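Local coordinates for protein glycoside hydrolase (Streptococcus pneumoniae serotype 4, PDB 6ORH) that probably hydrolyses alpha-L-fucosidic linkages in host-derived glycans, as a family 29 glycoside hydrolase with a TIM-barrel domain, at residues Y84-T89 with L147-E152; R138-N143 with N182-K187; D45-N50 with V95-R100; E108-A113 with P157-A162. The protein carries 2 engineered substitutions. One frame throughout, in Å; residues are numbered along the deposited sequence.

How the contacts relate
All four contacts lie on the periphery of the TIM-barrel domain, among loops and helices outside its parallel strands. Along the chain, contact 3 (45-50 with 95-100) opens first and closes before contacts 4 and 2 begin; contact 1 interleaves with each of the others. Contacts 1 and 2 share helix 139-154, their centres about 15 Å apart, and meet where L147 packs on K187. Contact 4 lies about 16 Å from contact 1, centre to centre, and touches it through Y159. R99 of contact 3 forms a salt bridge with E108 of contact 4. Contact 2 stays about 17 Å, between nearest atoms, from contacts 3 and 4. Touches thus run from contact 2 through 1 and 4 to 3.

Contact 1: residues Y84-T89 with L147-E152; sequences YPTAHT and LAQLKE
Y84 begins the docking of a TIM-barrel loop, the long connection between strand 70-74 and helix 105-116, onto helix 139-154. Its phenol OH donates to E152 OE1 over 2.7 Å, meeting the carboxylate on the anti side and 28° out of its plane, and also rests on Q149 CB. The ring gets there because CG sits between the backbone N and the carbonyl carbon (chi1 73°), which directs it at the helix. T86 follows with a hydroxyl gripped three times. OG1 donates to the syn lone pair of E152 OE1 at 2.6 Å and accepts from Q149 NE2 at 3.1 Å, nearly in the amide plane. It also accepts from the backbone N of H88, closing an ST turn. At A87 the backbone N makes an almost straight bond to E152 OE2, 2.8 Å long and again to a syn lone pair. Three donors therefore hold the carboxylate, two of them on OE1, an arrangement that would be expected to favour its ionised form. The imidazole of H88 is sandwiched: A87 CB lies over the centre of one face, while A148 CB makes a CH-pi contact on the other, displaced toward the rim. T89 turns its OG1 to the N of Y91. Beside the imidazole, a water 3.1 Å from H88 NE2 donates to A148 O over 2.7 Å.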
loop_
_atom_site.group_PDB
_atom_site.type_symbol
_atom_site.label_atom_id
_atom_site.label_comp_id
_atom_site.label_asym_id
_atom_site.label_seq_id
_atom_site.Cartn_x
_atom_site.Cartn_y
_atom_site.Cartn_z
ATOM N N TYR A 84 20.743 24.118 24.827
ATOM C CA TYR A 84 21.859 23.868 25.734
ATOM C C TYR A 84 22.674 25.157 25.746
ATOM O O TYR A 84 22.568 25.960 24.828
ATOM C CB TYR A 84 22.678 22.638 25.315
ATOM C CG TYR A 84 23.537 22.824 24.086
ATOM C CD1 TYR A 84 23.004 22.679 22.806
ATOM C CD2 TYR A 84 24.884 23.188 24.190
ATOM C CE1 TYR A 84 23.796 22.865 21.681
ATOM C CE2 TYR A 84 25.680 23.384 23.068
ATOM C CZ TYR A 84 25.129 23.240 21.802
ATOM O OH TYR A 84 25.912 23.472 20.703
ATOM N N PRO A 85 23.481 25.414 26.799
ATOM C CA PRO A 85 24.253 26.657 26.899
ATOM C C PRO A 85 25.486 26.766 26.003
ATOM O O PRO A 85 26.638 26.807 26.448
ATOM C CB PRO A 85 24.523 26.706 28.417
ATOM C CG PRO A 85 24.682 25.270 28.777
ATOM C CD PRO A 85 23.593 24.559 27.991
ATOM N N THR A 86 25.227 26.821 24.700
ATOM C CA THR A 86 26.277 26.940 23.711
ATOM C C THR A 86 27.115 28.199 23.959
ATOM O O THR A 86 26.601 29.217 24.426
ATOM C CB THR A 86 25.650 27.014 22.307
ATOM O OG1 THR A 86 26.661 27.157 21.319
ATOM C CG2 THR A 86 24.577 28.079 22.152
ATOM N N ALA A 87 28.390 28.107 23.565
ATOM C CA ALA A 87 29.277 29.260 23.628
ATOM C C ALA A 87 29.040 30.195 22.440
ATOM O O ALA A 87 29.609 31.295 22.403
ATOM C CB ALA A 87 30.717 28.797 23.648
ATOM N N HIS A 88 28.235 29.770 21.455
ATOM C CA HIS A 88 28.365 30.314 20.103
ATOM C C HIS A 88 27.240 31.267 19.695
ATOM O O HIS A 88 27.325 31.882 18.623
ATOM C CB HIS A 88 28.601 29.187 19.092
ATOM C CG HIS A 88 29.872 28.472 19.383
ATOM N ND1 HIS A 88 31.098 29.128 19.404
ATOM C CD2 HIS A 88 30.123 27.195 19.743
ATOM C CE1 HIS A 88 32.048 28.263 19.705
ATOM N NE2 HIS A 88 31.479 27.086 19.921
ATOM N N THR A 89 26.179 31.346 20.503
ATOM C CA THR A 89 25.133 32.341 20.319
ATOM C C THR A 89 24.600 32.754 21.682
ATOM O O THR A 89 24.672 31.975 22.627
ATOM C CB THR A 89 23.989 31.841 19.427
ATOM O OG1 THR A 89 23.032 32.904 19.376
ATOM C CG2 THR A 89 23.257 30.649 20.021
ATOM N N LEU A 147 29.205 23.951 12.625
ATOM C CA LEU A 147 30.261 22.978 12.894
ATOM C C LEU A 147 30.735 23.100 14.344
ATOM O O LEU A 147 30.953 22.096 15.023
ATOM C CB LEU A 147 31.419 23.186 11.904
ATOM C CG LEU A 147 32.602 22.230 12.095
ATOM C CD1 LEU A 147 32.167 20.773 11.949
ATOM C CD2 LEU A 147 33.725 22.547 11.105
ATOM N N ALA A 148 30.915 24.332 14.825
ATOM C CA ALA A 148 31.300 24.524 16.221
ATOM C C ALA A 148 30.265 23.922 17.172
ATOM O O ALA A 148 30.638 23.411 18.222
ATOM C CB ALA A 148 31.525 25.983 16.532
ATOM N N GLN A 149 28.976 23.991 16.815
ATOM C CA GLN A 149 27.974 23.401 17.691
ATOM C C GLN A 149 28.046 21.876 17.620
ATOM O O GLN A 149 27.899 21.218 18.658
ATOM C CB GLN A 149 26.600 24.024 17.423
ATOM C CG GLN A 149 26.588 25.474 17.880
ATOM C CD GLN A 149 25.199 26.038 17.823
ATOM O OE1 GLN A 149 24.400 25.710 16.931
ATOM N NE2 GLN A 149 24.925 26.924 18.761
ATOM N N LEU A 150 28.231 21.321 16.416
ATOM C CA LEU A 150 28.452 19.879 16.314
ATOM C C LEU A 150 29.570 19.466 17.281
ATOM O O LEU A 150 29.432 18.455 17.981
ATOM C CB LEU A 150 28.816 19.464 14.886
ATOM C CG LEU A 150 27.690 19.488 13.839
ATOM C CD1 LEU A 150 28.238 19.070 12.484
ATOM C CD2 LEU A 150 26.555 18.563 14.262
ATOM N N LYS A 151 30.685 20.232 17.300
ATOM C CA LYS A 151 31.826 19.887 18.142
ATOM C C LYS A 151 31.443 19.969 19.617
ATOM O O LYS A 151 31.782 19.082 20.403
ATOM C CB LYS A 151 32.987 20.836 17.813
ATOM C CG LYS A 151 33.623 20.503 16.466
ATOM C CD LYS A 151 34.717 21.483 16.070
ATOM C CE LYS A 151 35.381 21.112 14.761
ATOM N NZ LYS A 151 36.442 22.097 14.439
ATOM N N GLU A 152 30.726 21.026 20.008
ATOM C CA GLU A 152 30.290 21.183 21.391
ATOM C C GLU A 152 29.449 19.991 21.835
ATOM O O GLU A 152 29.565 19.522 22.973
ATOM C CB GLU A 152 29.340 22.364 21.548
ATOM C CG GLU A 152 30.057 23.664 21.687
ATOM C CD GLU A 152 29.136 24.837 21.975
ATOM O OE1 GLU A 152 28.039 24.923 21.366
ATOM O OE2 GLU A 152 29.510 25.650 22.848
HETATM O O HOH W 1 32.831 24.356 19.541
#

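Contact 2: residues R138-N143 with N182-K187; sequences READYN and NYEFEK. With EDO (1,2-ethanediol), chain F.
N143 ND2 is gripped by two carbonyls, N182 O across the contact and E139 O one helical turn back. The bond to N182 O is 3.0 Å long, nearly straight at 171°, and lies both in the carbonyl plane and in the amide plane of N143. The one to E139 O is more bent, its donor above the carbonyl plane; N143 N reaches the same oxygen from the opposite face. The other end of the amide is engaged as well: OD1 accepts from E184 N at 2.8 Å, with the donor above the carbonyl plane. With CG beside its own backbone N (chi1 -82°), the amide reaches across to the backbone of 182-184 and is fixed in its rotation at both ends. E139 adds a second clasp, its extended side chain bringing OE2 within 2.9 Å of N182 N, which meets it nearly along the C-O bond. These bonds join the start of helix 139-154 to the turn that leads into helix 185-196, two neighbouring outer helices of the TIM barrel. E184, the N-cap residue of the second helix, lays its carboxylate over the N143 amide with the planes 28° apart, and OE2 comes to 3.5 Å from N143 CB. A water donates to both A140 O and E184 OE2. On the other flank Y142 CE2 meets Y183 CE1 at 4.0 Å. Both tyrosines also engage Y134, Y183 by a hydroxyl-hydroxyl hydrogen bond and Y142 by an edge-to-face ring contact.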
loop_
_atom_site.group_PDB
_atom_site.type_symbol
_atom_site.label_atom_id
_atom_site.label_comp_id
_atom_site.label_asym_id
_atom_site.label_seq_id
_atom_site.Cartn_x
_atom_site.Cartn_y
_atom_site.Cartn_z
ATOM N N ARG A 138 27.379 35.354 4.124
ATOM C CA ARG A 138 28.076 35.024 5.356
ATOM C C ARG A 138 28.089 33.509 5.562
ATOM O O ARG A 138 28.207 33.059 6.713
ATOM C CB ARG A 138 27.383 35.650 6.565
ATOM C CG ARG A 138 27.226 37.162 6.439
ATOM C CD ARG A 138 26.413 37.823 7.520
ATOM N NE ARG A 138 26.491 39.275 7.368
ATOM C CZ ARG A 138 25.740 40.141 8.037
ATOM N NH1 ARG A 138 24.830 39.730 8.912
ATOM N NH2 ARG A 138 25.898 41.439 7.811
ATOM N N GLU A 139 27.981 32.751 4.468
ATOM C CA GLU A 139 27.671 31.330 4.669
ATOM C C GLU A 139 28.890 30.589 5.215
ATOM O O GLU A 139 28.734 29.612 5.951
ATOM C CB GLU A 139 27.089 30.652 3.430
ATOM C CG GLU A 139 27.996 30.736 2.236
ATOM C CD GLU A 139 27.445 30.125 0.957
ATOM O OE1 GLU A 139 28.166 30.201 -0.049
ATOM O OE2 GLU A 139 26.285 29.607 0.949
ATOM N N ALA A 140 30.105 31.068 4.918
ATOM C CA ALA A 140 31.244 30.424 5.549
ATOM C C ALA A 140 31.157 30.569 7.068
ATOM O O ALA A 140 31.479 29.631 7.812
ATOM C CB ALA A 140 32.555 30.918 4.971
ATOM N N ASP A 141 30.727 31.744 7.541
ATOM C CA ASP A 141 30.610 31.979 8.973
ATOM C C ASP A 141 29.472 31.127 9.544
ATOM O O ASP A 141 29.601 30.596 10.648
ATOM C CB ASP A 141 30.441 33.461 9.330
ATOM C CG ASP A 141 31.739 34.255 9.330
ATOM O OD1 ASP A 141 32.807 33.646 9.313
ATOM O OD2 ASP A 141 31.666 35.500 9.396
ATOM N N TYR A 142 28.375 30.973 8.790
ATOM C CA TYR A 142 27.264 30.185 9.323
ATOM C C TYR A 142 27.701 28.726 9.447
ATOM O O TYR A 142 27.414 28.077 10.474
ATOM C CB TYR A 142 25.976 30.243 8.479
ATOM C CG TYR A 142 24.918 29.355 9.087
ATOM C CD1 TYR A 142 24.299 29.689 10.279
ATOM C CD2 TYR A 142 24.659 28.086 8.565
ATOM C CE1 TYR A 142 23.410 28.829 10.924
ATOM C CE2 TYR A 142 23.755 27.224 9.178
ATOM C CZ TYR A 142 23.151 27.580 10.373
ATOM O OH TYR A 142 22.263 26.734 10.999
ATOM N N ASN A 143 28.385 28.239 8.404
ATOM C CA ASN A 143 28.894 26.865 8.451
ATOM C C ASN A 143 29.818 26.655 9.649
ATOM O O ASN A 143 29.779 25.584 10.268
ATOM C CB ASN A 143 29.588 26.473 7.151
ATOM C CG ASN A 143 28.557 26.047 6.134
ATOM O OD1 ASN A 143 27.978 24.969 6.256
ATOM N ND2 ASN A 143 28.329 26.879 5.127
ATOM N N ASN A 182 24.371 27.456 1.434
ATOM C CA ASN A 182 24.867 26.138 1.066
ATOM C C ASN A 182 25.722 25.626 2.226
ATOM O O ASN A 182 26.453 26.403 2.853
ATOM C CB ASN A 182 25.705 26.185 -0.210
ATOM C CG ASN A 182 24.897 26.411 -1.475
ATOM O OD1 ASN A 182 23.736 26.034 -1.567
ATOM N ND2 ASN A 182 25.539 26.968 -2.482
ATOM N N TYR A 183 25.624 24.320 2.498
ATOM C CA TYR A 183 26.237 23.742 3.687
ATOM C C TYR A 183 27.510 22.966 3.334
ATOM O O TYR A 183 27.580 22.305 2.306
ATOM C CB TYR A 183 25.235 22.796 4.365
ATOM C CG TYR A 183 23.927 23.447 4.721
ATOM C CD1 TYR A 183 23.906 24.591 5.509
ATOM C CD2 TYR A 183 22.730 22.962 4.240
ATOM C CE1 TYR A 183 22.709 25.198 5.840
ATOM C CE2 TYR A 183 21.517 23.556 4.565
ATOM C CZ TYR A 183 21.516 24.679 5.374
ATOM O OH TYR A 183 20.346 25.272 5.721
ATOM N N GLU A 184 28.493 23.040 4.234
ATOM C CA GLU A 184 29.754 22.337 4.081
ATOM C C GLU A 184 29.585 20.909 4.603
ATOM O O GLU A 184 30.243 20.517 5.561
ATOM C CB GLU A 184 30.877 23.089 4.790
ATOM C CG GLU A 184 31.229 24.406 4.098
ATOM C CD GLU A 184 32.221 25.248 4.884
ATOM O OE1 GLU A 184 33.051 24.667 5.623
ATOM O OE2 GLU A 184 32.151 26.498 4.776
ATOM N N PHE A 185 28.752 20.116 3.908
ATOM C CA PHE A 185 28.356 18.801 4.414
ATOM C C PHE A 185 29.570 17.905 4.691
ATOM O O PHE A 185 29.652 17.279 5.749
ATOM C CB PHE A 185 27.421 18.139 3.404
ATOM C CG PHE A 185 26.011 18.659 3.420
ATOM C CD1 PHE A 185 25.209 18.468 4.537
ATOM C CD2 PHE A 185 25.446 19.246 2.290
ATOM C CE1 PHE A 185 23.887 18.898 4.547
ATOM C CE2 PHE A 185 24.120 19.663 2.293
ATOM C CZ PHE A 185 23.338 19.472 3.419
ATOM N N GLU A 186 30.519 17.837 3.758
ATOM C CA GLU A 186 31.648 16.925 3.940
ATOM C C GLU A 186 32.455 17.259 5.193
ATOM O O GLU A 186 32.894 16.362 5.913
ATOM C CB GLU A 186 32.501 16.821 2.672
ATOM C CG GLU A 186 31.777 16.074 1.577
ATOM C CD GLU A 186 31.273 14.659 1.877
ATOM O OE1 GLU A 186 31.876 13.933 2.736
ATOM O OE2 GLU A 186 30.273 14.272 1.249
ATOM N N LYS A 187 32.674 18.551 5.468
ATOM C CA LYS A 187 33.402 18.961 6.650
ATOM C C LYS A 187 32.608 18.577 7.896
ATOM O O LYS A 187 33.178 18.071 8.854
ATOM C CB LYS A 187 33.685 20.465 6.586
ATOM C CG LYS A 187 34.630 20.960 7.662
ATOM C CD LYS A 187 35.101 22.370 7.385
ATOM C CE LYS A 187 36.068 22.861 8.444
ATOM N NZ LYS A 187 36.354 24.297 8.226
HETATM C C1 EDO F . 29.200 10.211 3.366
HETATM O O1 EDO F . 29.243 11.108 2.268
HETATM C C2 EDO F . 30.486 10.171 4.095
HETATM O O2 EDO F . 31.284 11.354 3.980
HETATM O O HOH W 2 33.309 27.555 7.144
HETATM O O HOH W 3 31.683 23.798 8.232
#

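Contact 3: residues D45-N50 with V95-R100; sequences DPERFN and VSPWRR. With EDO (1,2-ethanediol), chain J.
The backbones of 45-50 and 95-100 run side by side in the same direction, with CA atoms 4.9 Å apart at P46 and S96 and 4.7 Å at N50 and W98, yet no direct hydrogen bond joins them. P46 and V95 lie alongside each other, CB to CG2 at 3.7 Å. P97 wedges its ring against the short 3-10 turn at 46-48, placing CG 3.5 Å from E47 O and CD close to P46 O. F49 O is surrounded by S96 CB, P97 CD and W98 CB and has no polar partner in the model. Beyond it, F49 presents its ring edge to the face of W98 in an offset edge-to-face pair, with planes at 79° and CE2 3.9 Å from W98 CE3. Water supplies a polar link, one molecule donating to N50 OD1 and accepting from R99 N. R99 CG lies over one face of the W98 indole, and L105 and E108 of helix 105-116 touch its side chain. Two loops of the TIM barrel thus pair up, one leading from helix 31-35 to helix 56-65, the other from strand 70-74 to helix 105-116.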
loop_
_atom_site.group_PDB
_atom_site.type_symbol
_atom_site.label_atom_id
_atom_site.label_comp_id
_atom_site.label_asym_id
_atom_site.label_seq_id
_atom_site.Cartn_x
_atom_site.Cartn_y
_atom_site.Cartn_z
ATOM N N ASP A 45 10.434 35.234 22.218
ATOM C CA ASP A 45 11.003 35.840 23.408
ATOM C C ASP A 45 11.482 34.728 24.340
ATOM O O ASP A 45 10.656 33.959 24.824
ATOM C CB ASP A 45 9.959 36.739 24.079
ATOM C CG ASP A 45 10.461 37.428 25.336
ATOM O OD1 ASP A 45 11.618 37.174 25.733
ATOM O OD2 ASP A 45 9.696 38.228 25.899
ATOM N N PRO A 46 12.800 34.622 24.633
ATOM C CA PRO A 46 13.311 33.612 25.570
ATOM C C PRO A 46 12.639 33.620 26.940
ATOM O O PRO A 46 12.637 32.602 27.626
ATOM C CB PRO A 46 14.814 33.904 25.657
ATOM C CG PRO A 46 15.139 34.554 24.305
ATOM C CD PRO A 46 13.906 35.402 24.033
ATOM N N GLU A 47 12.047 34.755 27.341
ATOM C CA GLU A 47 11.399 34.803 28.648
ATOM C C GLU A 47 10.181 33.876 28.699
ATOM O O GLU A 47 9.768 33.466 29.785
ATOM C CB GLU A 47 11.058 36.237 29.070
ATOM C CG GLU A 47 12.230 37.195 28.970
ATOM C CD GLU A 47 13.227 37.213 30.122
ATOM O OE1 GLU A 47 12.988 36.519 31.132
ATOM O OE2 GLU A 47 14.248 37.919 30.002
ATOM N N ARG A 48 9.618 33.528 27.528
ATOM C CA ARG A 48 8.442 32.662 27.481
ATOM C C ARG A 48 8.828 31.193 27.715
ATOM O O ARG A 48 7.966 30.368 28.022
ATOM C CB ARG A 48 7.694 32.825 26.151
ATOM C CG ARG A 48 7.054 34.193 25.934
ATOM C CD ARG A 48 5.592 34.254 26.325
ATOM N NE ARG A 48 4.734 33.404 25.504
ATOM C CZ ARG A 48 4.162 33.781 24.359
ATOM N NH1 ARG A 48 4.345 35.001 23.895
ATOM N NH2 ARG A 48 3.406 32.938 23.679
ATOM N N PHE A 49 10.119 30.873 27.583
ATOM C CA PHE A 49 10.574 29.489 27.735
ATOM C C PHE A 49 10.794 29.182 29.220
ATOM O O PHE A 49 11.904 29.381 29.737
ATOM C CB PHE A 49 11.837 29.223 26.895
ATOM C CG PHE A 49 12.252 27.774 26.893
ATOM C CD1 PHE A 49 11.561 26.840 26.121
ATOM C CD2 PHE A 49 13.276 27.332 27.724
ATOM C CE1 PHE A 49 11.892 25.491 26.198
ATOM C CE2 PHE A 49 13.641 25.992 27.757
ATOM C CZ PHE A 49 12.951 25.081 26.975
ATOM N N ASN A 50 9.758 28.638 29.882
ATOM C CA ASN A 50 9.843 28.322 31.306
ATOM C C ASN A 50 9.019 27.088 31.680
ATOM O O ASN A 50 8.023 27.162 32.396
ATOM C CB ASN A 50 9.584 29.517 32.233
ATOM C CG ASN A 50 9.897 29.174 33.677
ATOM O OD1 ASN A 50 10.594 28.191 33.975
ATOM N ND2 ASN A 50 9.360 29.964 34.588
ATOM N N VAL A 95 19.546 32.674 28.411
ATOM C CA VAL A 95 18.817 33.913 28.646
ATOM C C VAL A 95 17.341 33.650 28.947
ATOM O O VAL A 95 16.522 34.580 28.957
ATOM C CB VAL A 95 19.008 34.916 27.489
ATOM C CG1 VAL A 95 20.460 35.362 27.346
ATOM C CG2 VAL A 95 18.468 34.402 26.166
ATOM N N SER A 96 16.997 32.387 29.244
ATOM C CA SER A 96 15.631 32.052 29.601
ATOM C C SER A 96 15.528 31.929 31.122
ATOM O O SER A 96 16.534 31.737 31.790
ATOM C CB SER A 96 15.174 30.788 28.916
ATOM O OG SER A 96 15.550 29.634 29.657
ATOM N N PRO A 97 14.330 32.071 31.719
ATOM C CA PRO A 97 14.192 31.883 33.165
ATOM C C PRO A 97 14.223 30.435 33.628
ATOM O O PRO A 97 14.316 30.164 34.827
ATOM C CB PRO A 97 12.843 32.512 33.510
ATOM C CG PRO A 97 12.073 32.569 32.207
ATOM C CD PRO A 97 13.087 32.520 31.082
ATOM N N TRP A 98 14.133 29.497 32.677
ATOM C CA TRP A 98 14.158 28.095 33.060
ATOM C C TRP A 98 15.444 27.821 33.846
ATOM O O TRP A 98 16.517 28.211 33.404
ATOM C CB TRP A 98 14.102 27.252 31.765
ATOM C CG TRP A 98 14.111 25.770 31.994
ATOM C CD1 TRP A 98 13.225 25.067 32.749
ATOM C CD2 TRP A 98 15.029 24.803 31.444
ATOM N NE1 TRP A 98 13.537 23.733 32.738
ATOM C CE2 TRP A 98 14.630 23.539 31.932
ATOM C CE3 TRP A 98 16.144 24.883 30.604
ATOM C CZ2 TRP A 98 15.332 22.372 31.631
ATOM C CZ3 TRP A 98 16.817 23.722 30.266
ATOM C CH2 TRP A 98 16.408 22.481 30.770
ATOM N N ARG A 99 15.347 27.131 35.003
ATOM C CA ARG A 99 16.518 26.809 35.827
ATOM C C ARG A 99 17.360 28.057 36.133
ATOM O O ARG A 99 18.580 27.972 36.309
ATOM C CB ARG A 99 17.382 25.720 35.185
ATOM C CG ARG A 99 16.596 24.517 34.683
ATOM C CD ARG A 99 16.265 23.550 35.799
ATOM N NE ARG A 99 15.852 22.262 35.248
ATOM C CZ ARG A 99 14.661 21.706 35.451
ATOM N NH1 ARG A 99 13.759 22.306 36.211
ATOM N NH2 ARG A 99 14.369 20.529 34.909
ATOM N N ARG A 100 16.696 29.217 36.193
ATOM C CA ARG A 100 17.328 30.513 36.433
ATOM C C ARG A 100 18.503 30.764 35.494
ATOM O O ARG A 100 19.535 31.297 35.907
ATOM C CB ARG A 100 17.801 30.649 37.885
ATOM C CG ARG A 100 16.994 31.647 38.700
ATOM C CD ARG A 100 17.105 31.293 40.175
ATOM N NE ARG A 100 17.127 29.843 40.333
ATOM C CZ ARG A 100 16.857 29.214 41.472
ATOM N NH1 ARG A 100 16.556 29.922 42.548
ATOM N NH2 ARG A 100 16.871 27.894 41.527
HETATM C C1 EDO J . 11.946 19.855 37.746
HETATM O O1 EDO J . 11.621 20.725 36.704
HETATM C C2 EDO J . 11.080 20.205 38.864
HETATM O O2 EDO J . 11.170 21.600 39.031
HETATM O O HOH W 4 15.975 36.982 27.754
HETATM O O HOH W 5 12.595 26.971 36.046
#

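Contact 4: residues E108-A113 with P157-A162; sequences EVSQAA and PNYGNA
The phenol ring of Y159 is met only obliquely by S110 OG, which sits 3.4 Å from Y159 CA. Y84 also packs against this side chain, and its OH is hydrogen-bonded to D104. The other flat group, the amide of N161, places OD1 3.8 Å from A113 O, while ND2 is bound by the carboxylates of D117 and D119. Between the two, S110 makes the one direct hydrogen bond of the contact: G160 N donates to OG over 2.9 Å at an angle of 153°. With OG beside its own backbone N (chi1 -68°), the hydroxyl also bonds to L106 O one helical turn earlier, so it is held from both the helix and the loop. S110 CB fits among loop carbonyls, 3.4 Å from N158 O and 3.5 Å from G160 O. The loop comes closest at G160, its CA 5.1 Å from S110 CA; the backbone there (phi 94°) would press a CB against the carbonyl O of Y159, although such a CB would point away from the helix. N161 CA follows at 5.6 Å from A113 CA. Helix 105-116 is thereby bound to the loop between helix 139-154 and strand 167-169, while V109 and A112 pack against helix 56-65 and S110 and A113 also touch M120 of strand 119-124 in the TIM barrel.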
loop_
_atom_site.group_PDB
_atom_site.type_symbol
_atom_site.label_atom_id
_atom_site.label_comp_id
_atom_site.label_asym_id
_atom_site.label_seq_id
_atom_site.Cartn_x
_atom_site.Cartn_y
_atom_site.Cartn_z
ATOM N N GLU A 108 20.284 17.283 30.760
ATOM C CA GLU A 108 19.252 16.610 31.547
ATOM C C GLU A 108 18.801 15.323 30.854
ATOM O O GLU A 108 18.707 14.274 31.498
ATOM C CB GLU A 108 18.062 17.513 31.860
ATOM C CG GLU A 108 18.484 18.705 32.708
ATOM C CD GLU A 108 17.331 19.475 33.311
ATOM O OE1 GLU A 108 16.170 19.099 33.098
ATOM O OE2 GLU A 108 17.618 20.498 34.002
ATOM N N VAL A 109 18.583 15.400 29.531
ATOM C CA VAL A 109 18.167 14.209 28.792
ATOM C C VAL A 109 19.295 13.176 28.794
ATOM O O VAL A 109 19.017 11.986 28.931
ATOM C CB VAL A 109 17.684 14.564 27.364
ATOM C CG1 VAL A 109 17.357 13.293 26.569
ATOM C CG2 VAL A 109 16.437 15.442 27.422
ATOM N N SER A 110 20.538 13.636 28.584
ATOM C CA SER A 110 21.687 12.751 28.481
ATOM C C SER A 110 21.907 11.998 29.792
ATOM O O SER A 110 22.230 10.818 29.745
ATOM C CB SER A 110 22.935 13.527 28.096
ATOM O OG SER A 110 22.823 14.012 26.755
ATOM N N GLN A 111 21.705 12.680 30.927
ATOM C CA GLN A 111 21.895 12.012 32.218
ATOM C C GLN A 111 20.913 10.853 32.349
ATOM O O GLN A 111 21.315 9.741 32.744
ATOM C CB GLN A 111 21.653 12.992 33.361
ATOM C CG GLN A 111 22.804 13.965 33.511
ATOM C CD GLN A 111 22.475 15.105 34.439
ATOM O OE1 GLN A 111 21.310 15.453 34.650
ATOM N NE2 GLN A 111 23.516 15.705 34.993
ATOM N N ALA A 112 19.634 11.143 32.044
ATOM C CA ALA A 112 18.591 10.116 32.093
ATOM C C ALA A 112 18.842 8.998 31.073
ATOM O O ALA A 112 18.727 7.812 31.378
ATOM C CB ALA A 112 17.232 10.760 31.935
ATOM N N ALA A 113 19.167 9.360 29.818
ATOM C CA ALA A 113 19.473 8.338 28.837
ATOM C C ALA A 113 20.615 7.444 29.294
ATOM O O ALA A 113 20.576 6.249 29.043
ATOM C CB ALA A 113 19.842 8.989 27.513
ATOM N N PRO A 157 31.753 14.419 27.078
ATOM C CA PRO A 157 31.401 13.116 27.627
ATOM C C PRO A 157 30.100 13.126 28.425
ATOM O O PRO A 157 29.543 12.062 28.687
ATOM C CB PRO A 157 32.626 12.716 28.483
ATOM C CG PRO A 157 33.297 14.040 28.819
ATOM C CD PRO A 157 33.035 14.930 27.611
ATOM N N ASN A 158 29.602 14.308 28.797
ATOM C CA ASN A 158 28.378 14.398 29.577
ATOM C C ASN A 158 27.140 14.444 28.675
ATOM O O ASN A 158 26.014 14.518 29.182
ATOM C CB ASN A 158 28.369 15.646 30.450
ATOM C CG ASN A 158 29.564 15.675 31.376
ATOM O OD1 ASN A 158 29.694 14.802 32.225
ATOM N ND2 ASN A 158 30.461 16.627 31.166
ATOM N N TYR A 159 27.355 14.483 27.355
ATOM C CA TYR A 159 26.219 14.444 26.435
ATOM C C TYR A 159 26.169 13.092 25.745
ATOM O O TYR A 159 27.205 12.471 25.556
ATOM C CB TYR A 159 26.356 15.536 25.363
ATOM C CG TYR A 159 26.239 16.960 25.838
ATOM C CD1 TYR A 159 25.483 17.304 26.962
ATOM C CD2 TYR A 159 26.868 17.978 25.122
ATOM C CE1 TYR A 159 25.346 18.631 27.353
ATOM C CE2 TYR A 159 26.739 19.309 25.508
ATOM C CZ TYR A 159 25.971 19.631 26.618
ATOM O OH TYR A 159 25.840 20.937 27.005
ATOM N N GLY A 160 24.956 12.625 25.402
ATOM C CA GLY A 160 24.834 11.325 24.769
ATOM C C GLY A 160 24.562 10.263 25.821
ATOM O O GLY A 160 24.426 10.583 27.004
ATOM N N ASN A 161 24.538 9.016 25.357
ATOM C CA ASN A 161 24.451 7.853 26.226
ATOM C C ASN A 161 25.888 7.494 26.594
ATOM O O ASN A 161 26.601 6.926 25.778
ATOM C CB ASN A 161 23.741 6.720 25.486
ATOM C CG ASN A 161 23.670 5.434 26.290
ATOM O OD1 ASN A 161 23.979 5.445 27.472
ATOM N ND2 ASN A 161 23.167 4.365 25.690
ATOM N N ALA A 162 26.315 7.889 27.811
ATOM C CA ALA A 162 27.704 7.696 28.246
ATOM C C ALA A 162 28.673 8.263 27.216
ATOM O O ALA A 162 29.607 7.581 26.798
ATOM C CB ALA A 162 27.981 6.234 28.541
#